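Long-range contacts in putative cathepsin d (PDB 5N7Q), which is probably an aspartic endopeptidase of the pepsin-like A1 family, cleaving peptide bonds within protein chains, and is inhibited by pepstatin A: residues G20-G25 and C93-A98; L44-C49 and L105-V110. All blocks are in the same frame, centred on the assembly; numbering follows the deposited sequence.

Contact 1: residues G20-G25 and C93-A98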
ATOM      1  N   GLY A  20       8.039   1.507   7.734  1.00  8.33           N
ATOM      2  CA  GLY A  20       8.954   0.734   8.573  1.00  8.26           C
ATOM      3  C   GLY A  20      10.415   1.002   8.268  1.00  8.24           C
ATOM      4  O   GLY A  20      10.754   1.587   7.229  1.00  8.00           O
ATOM      5  N   PRO A  21      11.284   0.571   9.155  1.00  8.77           N
ATOM      6  CA  PRO A  21      12.705   0.794   8.993  1.00  9.00           C
ATOM      7  C   PRO A  21      13.425  -0.108   7.991  1.00  9.32           C
ATOM      8  O   PRO A  21      13.125  -1.287   7.870  1.00  8.91           O
ATOM      9  CB  PRO A  21      13.240   0.534  10.399  1.00  9.07           C
ATOM     10  CG  PRO A  21      12.333  -0.529  10.913  1.00  9.15           C
ATOM     11  CD  PRO A  21      10.986  -0.096  10.435  1.00  8.91           C
ATOM     12  N   ILE A  22      14.385   0.496   7.291  1.00  8.69           N
ATOM     13  CA  ILE A  22      15.342  -0.254   6.473  1.00  9.32           C
ATOM     14  C   ILE A  22      16.686   0.405   6.671  1.00  9.61           C
ATOM     15  O   ILE A  22      16.753   1.510   7.167  1.00 10.62           O
ATOM     16  CB  ILE A  22      14.991  -0.328   4.956  1.00  9.74           C
ATOM     17  CG1 ILE A  22      15.063   1.041   4.253  1.00  9.92           C
ATOM     18  CG2 ILE A  22      13.620  -0.979   4.754  1.00  9.69           C
ATOM     19  CD1 ILE A  22      14.947   0.994   2.731  1.00 10.44           C
ATOM     20  N   SER A  23      17.729  -0.290   6.255  1.00  9.80           N
ATOM     21  CA  SER A  23      19.021   0.383   6.095  1.00 10.89           C
ATOM     22  C   SER A  23      19.607   0.112   4.752  1.00 11.14           C
ATOM     23  O   SER A  23      19.284  -0.890   4.091  1.00 11.07           O
ATOM     24  CB  SER A  23      20.015   0.003   7.202  1.00 11.28           C
ATOM     25  OG  SER A  23      20.558  -1.293   7.049  1.00 11.73           O
ATOM     26  N   ILE A  24      20.478   1.044   4.341  1.00 11.06           N
ATOM     27  CA  ILE A  24      21.209   0.954   3.091  1.00 11.39           C
ATOM     28  C   ILE A  24      22.684   1.166   3.408  1.00 11.14           C
ATOM     29  O   ILE A  24      23.032   2.058   4.167  1.00 11.03           O
ATOM     30  CB  ILE A  24      20.759   2.033   2.084  1.00 11.55           C
ATOM     31  CG1 ILE A  24      19.230   2.028   1.862  1.00 11.48           C
ATOM     32  CG2 ILE A  24      21.524   1.915   0.771  1.00 11.21           C
ATOM     33  CD1 ILE A  24      18.637   0.867   1.085  1.00 11.92           C
ATOM     34  N   GLY A  25      23.549   0.373   2.785  1.00 10.73           N
ATOM     35  CA  GLY A  25      24.988   0.708   2.728  1.00 11.89           C
ATOM     36  C   GLY A  25      25.765   0.125   3.875  1.00 11.40           C
ATOM     37  O   GLY A  25      25.222  -0.524   4.777  1.00 12.02           O
ATOM     38  N   CYS A  93      20.866  -3.508   0.919  1.00 10.34           N
ATOM     39  CA  CYS A  93      19.601  -3.095   1.558  1.00 10.69           C
ATOM     40  C   CYS A  93      19.261  -4.131   2.625  1.00 10.66           C
ATOM     41  O   CYS A  93      19.296  -5.336   2.350  1.00 11.39           O
ATOM     42  CB  CYS A  93      18.471  -3.048   0.529  1.00 10.86           C
ATOM     43  SG  CYS A  93      16.832  -2.634   1.207  1.00 12.16           S
ATOM     44  N   ARG A  94      19.002  -3.666   3.842  1.00 10.37           N
ATOM     45  CA  ARG A  94      18.672  -4.553   4.958  1.00 10.68           C
ATOM     46  C   ARG A  94      17.257  -4.340   5.444  1.00 10.74           C
ATOM     47  O   ARG A  94      16.832  -3.213   5.701  1.00 10.95           O
ATOM     48  CB  ARG A  94      19.629  -4.331   6.136  1.00 11.21           C
ATOM     49  CG  ARG A  94      21.067  -4.579   5.767  1.00 12.57           C
ATOM     50  CD  ARG A  94      21.980  -4.404   6.961  1.00 13.66           C
ATOM     51  NE  ARG A  94      23.365  -4.306   6.546  1.00 15.52           N
ATOM     52  CZ  ARG A  94      23.905  -3.242   5.946  1.00 15.70           C
ATOM     53  NH1 ARG A  94      23.187  -2.137   5.673  1.00 15.31           N
ATOM     54  NH2 ARG A  94      25.200  -3.269   5.639  1.00 16.03           N
ATOM     55  N   ILE A  95      16.568  -5.468   5.607  1.00 10.94           N
ATOM     56  CA  ILE A  95      15.246  -5.555   6.216  1.00 11.30           C
ATOM     57  C   ILE A  95      15.340  -6.609   7.319  1.00 11.17           C
ATOM     58  O   ILE A  95      15.618  -7.775   7.045  1.00 12.04           O
ATOM     59  CB  ILE A  95      14.178  -6.000   5.210  1.00 11.43           C
ATOM     60  CG1 ILE A  95      14.029  -4.959   4.096  1.00 11.50           C
ATOM     61  CG2 ILE A  95      12.860  -6.284   5.930  1.00 12.52           C
ATOM     62  CD1 ILE A  95      13.173  -5.427   2.934  1.00 11.72           C
ATOM     63  N   GLY A  96      15.220  -6.174   8.567  1.00 12.67           N
ATOM     64  CA  GLY A  96      15.495  -7.051   9.701  1.00 13.30           C
ATOM     65  C   GLY A  96      16.878  -7.664   9.543  1.00 13.96           C
ATOM     66  O   GLY A  96      17.846  -6.931   9.284  1.00 13.49           O
ATOM     67  N   SER A  97      16.975  -8.983   9.661  1.00 14.04           N
ATOM     68  CA  SER A  97      18.252  -9.683   9.513  1.00 14.33           C
ATOM     69  C   SER A  97      18.553 -10.086   8.067  1.00 13.74           C
ATOM     70  O   SER A  97      19.575 -10.726   7.800  1.00 14.10           O
ATOM     71  CB  SER A  97      18.293 -10.910  10.444  1.00 15.44           C
ATOM     72  OG  SER A  97      17.398 -11.896   9.986  1.00 18.78           O
ATOM     73  N   ALA A  98      17.700  -9.701   7.119  1.00 12.89           N
ATOM     74  CA  ALA A  98      17.952  -9.981   5.712  1.00 13.09           C
ATOM     75  C   ALA A  98      18.937  -8.956   5.166  1.00 13.33           C
ATOM     76  O   ALA A  98      18.726  -7.768   5.348  1.00 13.41           O
ATOM     77  CB  ALA A  98      16.673  -9.942   4.897  1.00 13.40           C
TER
HETATM   78  O   HOH W   1      14.141  -3.635   9.478  1.00 14.33           O
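Ile22 meets Ile95 and Arg94 where the two strands begin to pair. Its CG2 touches Ile95 CG1 at 4.1 Å, the two side chains crossing at a slant, and its CA makes a weak CA-H...O contact with Arg94 O. Just before it, a water donates to Pro21 O (3.0 Å) and accepts from Gly96 N, joining strand 17-24 to the type II' turn that follows strand 82-95.

Ser23 and Arg94 form the hydrogen-bonded antiparallel pair. Ser23 N donates to Arg94 O, and Ser23 O receives Arg94 N at 2.8 Å. With chi1 at 75°, Ser23 OG sits between its own N and carbonyl carbon and lies alongside the arginine chain, 3.3 Å from Arg94 CB. It also accepts a bond from Arg94 NH1 (3.1 Å), lying 18° out of the guanidinium plane.

Ile24 pairs with Cys93 without hydrogen bonds, and its CD1 reaches the cysteine SG at 3.9 Å. Gly25 ends the run: its O lies close to the guanidinium plane and takes both Arg94 NH1 (2.7 Å) and NH2 (2.9 Å), end-on. NH1 lies in the carbonyl plane and NH2 above it. Extended from CG to NE, the arginine runs past Ser23 to this carbonyl; the two acceptors together should fix the rotation of its head.

This is antiparallel pairing in the N-terminal lobe of a pepsin-like fold, with an arginine tying the residue after one strand to its neighbour. Strand 17-24 is flanked by 82-95 and 29-36, which bonds to Gly20 and Ile22. Ile22 and Ile24 pack on strand 42-45, whereas Arg94 rests on Thr26 and Pro28.

Contact 2: residues L44-C49 and L105-V110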
ATOM      1  N   LEU A  44      15.004   6.724  -2.072  1.00  8.55           N
ATOM      2  CA  LEU A  44      15.305   7.485  -0.850  1.00  9.13           C
ATOM      3  C   LEU A  44      15.827   8.853  -1.247  1.00  9.29           C
ATOM      4  O   LEU A  44      16.361   9.014  -2.358  1.00  9.25           O
ATOM      5  CB  LEU A  44      16.354   6.760  -0.008  1.00  9.56           C
ATOM      6  CG  LEU A  44      15.917   5.418   0.590  1.00 10.73           C
ATOM      7  CD1 LEU A  44      17.116   4.661   1.082  1.00 11.65           C
ATOM      8  CD2 LEU A  44      14.835   5.605   1.650  1.00 10.50           C
ATOM      9  N   PRO A  45      15.709   9.851  -0.342  1.00  9.65           N
ATOM     10  CA  PRO A  45      16.296  11.167  -0.659  1.00  9.33           C
ATOM     11  C   PRO A  45      17.821  11.093  -0.752  1.00  9.86           C
ATOM     12  O   PRO A  45      18.443  10.421   0.041  1.00 10.12           O
ATOM     13  CB  PRO A  45      15.886  12.027   0.556  1.00  9.55           C
ATOM     14  CG  PRO A  45      14.763  11.253   1.226  1.00  9.82           C
ATOM     15  CD  PRO A  45      15.151   9.829   1.015  1.00  9.69           C
ATOM     16  N   SER A  46      18.404  11.789  -1.723  1.00  9.54           N
ATOM     17  CA  SER A  46      19.869  11.782  -1.919  1.00  9.95           C
ATOM     18  C   SER A  46      20.583  12.818  -1.042  1.00  9.92           C
ATOM     19  O   SER A  46      20.085  13.920  -0.886  1.00 10.10           O
ATOM     20  CB  SER A  46      20.159  12.151  -3.361  1.00 10.31           C
ATOM     21  OG  SER A  46      21.519  12.002  -3.655  1.00 10.72           O
ATOM     22  N   SER A  47      21.787  12.515  -0.577  1.00 10.05           N
ATOM     23  CA  SER A  47      22.655  13.537   0.024  1.00 10.78           C
ATOM     24  C   SER A  47      23.066  14.615  -0.989  1.00 11.50           C
ATOM     25  O   SER A  47      23.511  15.678  -0.582  1.00 12.62           O
ATOM     26  CB  SER A  47      23.912  12.928   0.596  1.00 10.96           C
ATOM     27  OG  SER A  47      24.668  12.245  -0.374  1.00 11.85           O
ATOM     28  N   LYS A  48      22.922  14.336  -2.283  1.00 11.45           N
ATOM     29  CA  LYS A  48      23.185  15.343  -3.336  1.00 12.74           C
ATOM     30  C   LYS A  48      22.048  16.381  -3.439  1.00 14.49           C
ATOM     31  O   LYS A  48      22.142  17.324  -4.218  1.00 16.75           O
ATOM     32  CB  LYS A  48      23.345  14.663  -4.691  1.00 12.75           C
ATOM     33  CG  LYS A  48      24.675  13.976  -4.961  1.00 12.91           C
ATOM     34  CD  LYS A  48      25.070  12.947  -3.944  1.00 13.04           C
ATOM     35  CE  LYS A  48      26.408  12.293  -4.279  1.00 12.96           C
ATOM     36  NZ  LYS A  48      26.803  11.472  -3.109  1.00 13.03           N
ATOM     37  N   CYS A  49      20.981  16.193  -2.664  1.00 13.95           N
ATOM     38  CA  CYS A  49      19.787  17.053  -2.679  1.00 14.71           C
ATOM     39  C   CYS A  49      19.805  17.910  -1.421  1.00 14.93           C
ATOM     40  O   CYS A  49      19.982  17.386  -0.331  1.00 13.84           O
ATOM     41  CB  CYS A  49      18.546  16.145  -2.717  1.00 14.45           C
ATOM     42  SG  CYS A  49      16.974  16.991  -2.539  1.00 15.31           S
ATOM     43  N   LEU A 105      18.558   1.270  -6.082  1.00  9.75           N
ATOM     44  CA  LEU A 105      17.677   2.256  -5.472  1.00 10.18           C
ATOM     45  C   LEU A 105      17.764   3.560  -6.233  1.00 10.04           C
ATOM     46  O   LEU A 105      18.811   3.915  -6.817  1.00 10.81           O
ATOM     47  CB  LEU A 105      18.018   2.508  -3.994  1.00 11.53           C
ATOM     48  CG  LEU A 105      19.357   3.184  -3.629  1.00 12.76           C
ATOM     49  CD1 LEU A 105      19.297   4.034  -2.373  1.00 14.26           C
ATOM     50  CD2 LEU A 105      20.480   2.170  -3.480  1.00 13.32           C
ATOM     51  N   GLY A 106      16.678   4.314  -6.179  1.00  8.79           N
ATOM     52  CA  GLY A 106      16.672   5.673  -6.700  1.00  9.13           C
ATOM     53  C   GLY A 106      17.159   6.663  -5.652  1.00  9.55           C
ATOM     54  O   GLY A 106      16.703   6.635  -4.505  1.00 10.57           O
ATOM     55  N   GLU A 107      18.099   7.526  -6.043  1.00  9.44           N
ATOM     56  CA  GLU A 107      18.496   8.662  -5.223  1.00  9.24           C
ATOM     57  C   GLU A 107      17.669   9.831  -5.694  1.00  9.11           C
ATOM     58  O   GLU A 107      17.887  10.385  -6.785  1.00  9.20           O
ATOM     59  CB  GLU A 107      19.978   8.974  -5.391  1.00  9.00           C
ATOM     60  CG  GLU A 107      20.922   7.867  -4.973  1.00  9.27           C
ATOM     61  CD  GLU A 107      22.295   8.394  -4.569  1.00  9.35           C
ATOM     62  OE1 GLU A 107      22.361   9.449  -3.906  1.00 10.41           O
ATOM     63  OE2 GLU A 107      23.303   7.716  -4.869  1.00  9.65           O
ATOM     64  N   ALA A 108      16.715  10.238  -4.872  1.00  9.24           N
ATOM     65  CA  ALA A 108      15.759  11.286  -5.238  1.00  9.64           C
ATOM     66  C   ALA A 108      16.363  12.680  -5.110  1.00 10.01           C
ATOM     67  O   ALA A 108      16.965  13.007  -4.090  1.00  9.19           O
ATOM     68  CB  ALA A 108      14.529  11.150  -4.366  1.00 10.13           C
ATOM     69  N   LEU A 109      16.226  13.460  -6.179  1.00 10.25           N
ATOM     70  CA  LEU A 109      16.592  14.879  -6.212  1.00 11.19           C
ATOM     71  C   LEU A 109      15.403  15.816  -6.229  1.00 11.77           C
ATOM     72  O   LEU A 109      15.508  16.920  -5.682  1.00 12.37           O
ATOM     73  CB  LEU A 109      17.489  15.170  -7.424  1.00 11.21           C
ATOM     74  CG  LEU A 109      18.759  14.342  -7.549  1.00 11.56           C
ATOM     75  CD1 LEU A 109      19.499  14.704  -8.836  1.00 11.89           C
ATOM     76  CD2 LEU A 109      19.668  14.555  -6.355  1.00 12.13           C
ATOM     77  N   VAL A 110      14.311  15.415  -6.885  1.00 11.61           N
ATOM     78  CA  VAL A 110      13.121  16.258  -6.984  1.00 12.26           C
ATOM     79  C   VAL A 110      11.914  15.413  -6.599  1.00 12.60           C
ATOM     80  O   VAL A 110      11.690  14.348  -7.155  1.00 13.32           O
ATOM     81  CB  VAL A 110      12.980  16.871  -8.397  1.00 12.95           C
ATOM     82  CG1 VAL A 110      11.712  17.713  -8.525  1.00 13.82           C
ATOM     83  CG2 VAL A 110      14.190  17.751  -8.705  1.00 12.93           C
TER
HETATM   84  O   HOH W   2      24.561   9.857  -2.276  1.00  9.71           O
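Ser46 and Glu107 make the polar centre of this contact. A chi1 of -173° turns Ser46 OG away from its own N, and it donates to Glu107 OE1 at 2.7 Å, on the anti side and 23° out of the carboxylate plane. The same hydroxyl accepts from Lys48 N, closing an ST turn, so it is held from both segments. Glu107, extended beyond CG, carries its carboxylate to the serine; Lys48 bends at chi2 (56°). A water donates to Glu107 OE1 (2.8 Å), accepts from Lys48 NZ and is hydrogen-bonded to Ser47 OG. Ser89 OG bonds to Glu107 OE2, which should further restrain the buried carboxylate.

Leu109 CD2 nestles against Ser46 CB (3.9 Å), Lys48 CB and Cys49 CB. At the other end Leu44 and Leu105 meet through their CD1 atoms at 4.1 Å. The two strands run parallel, joined by Leu44 N to Gly106 O, Ala108 N to Leu44 O and Ser46 N to Ala108 O.

This parallel pair of the N-terminal lobe leads into a type I turn, Ser46 to Cys49, and the Cys49-Cys54 disulfide. Strand 103-112 also pairs with 82-95, where Leu109 and Val110 form a classic bulge opposite Glu85, and Leu44 packs on strand 29-36.

Along the chain the segments alternate, 20-25, 44-49, 93-98, 105-110, so the connections of contact 1 and contact 2 interleave within the N-terminal lobe. Their centres lie about 17 Å apart, yet they touch where Ile24 CG1 packs on Leu44 CD1 at 3.5 Å. Strands 82-95 and 103-112, neighbours in antiparallel pairing, supply one side of each contact, while 17-24 and 42-45 supply the others. An antiparallel pair and a parallel pair are thus joined both through shared strand pairing and through apolar packing. This illustrates how sequence-distant strands are woven together in the lobe containing Asp36, the predicted catalytic aspartate on strand 29-36.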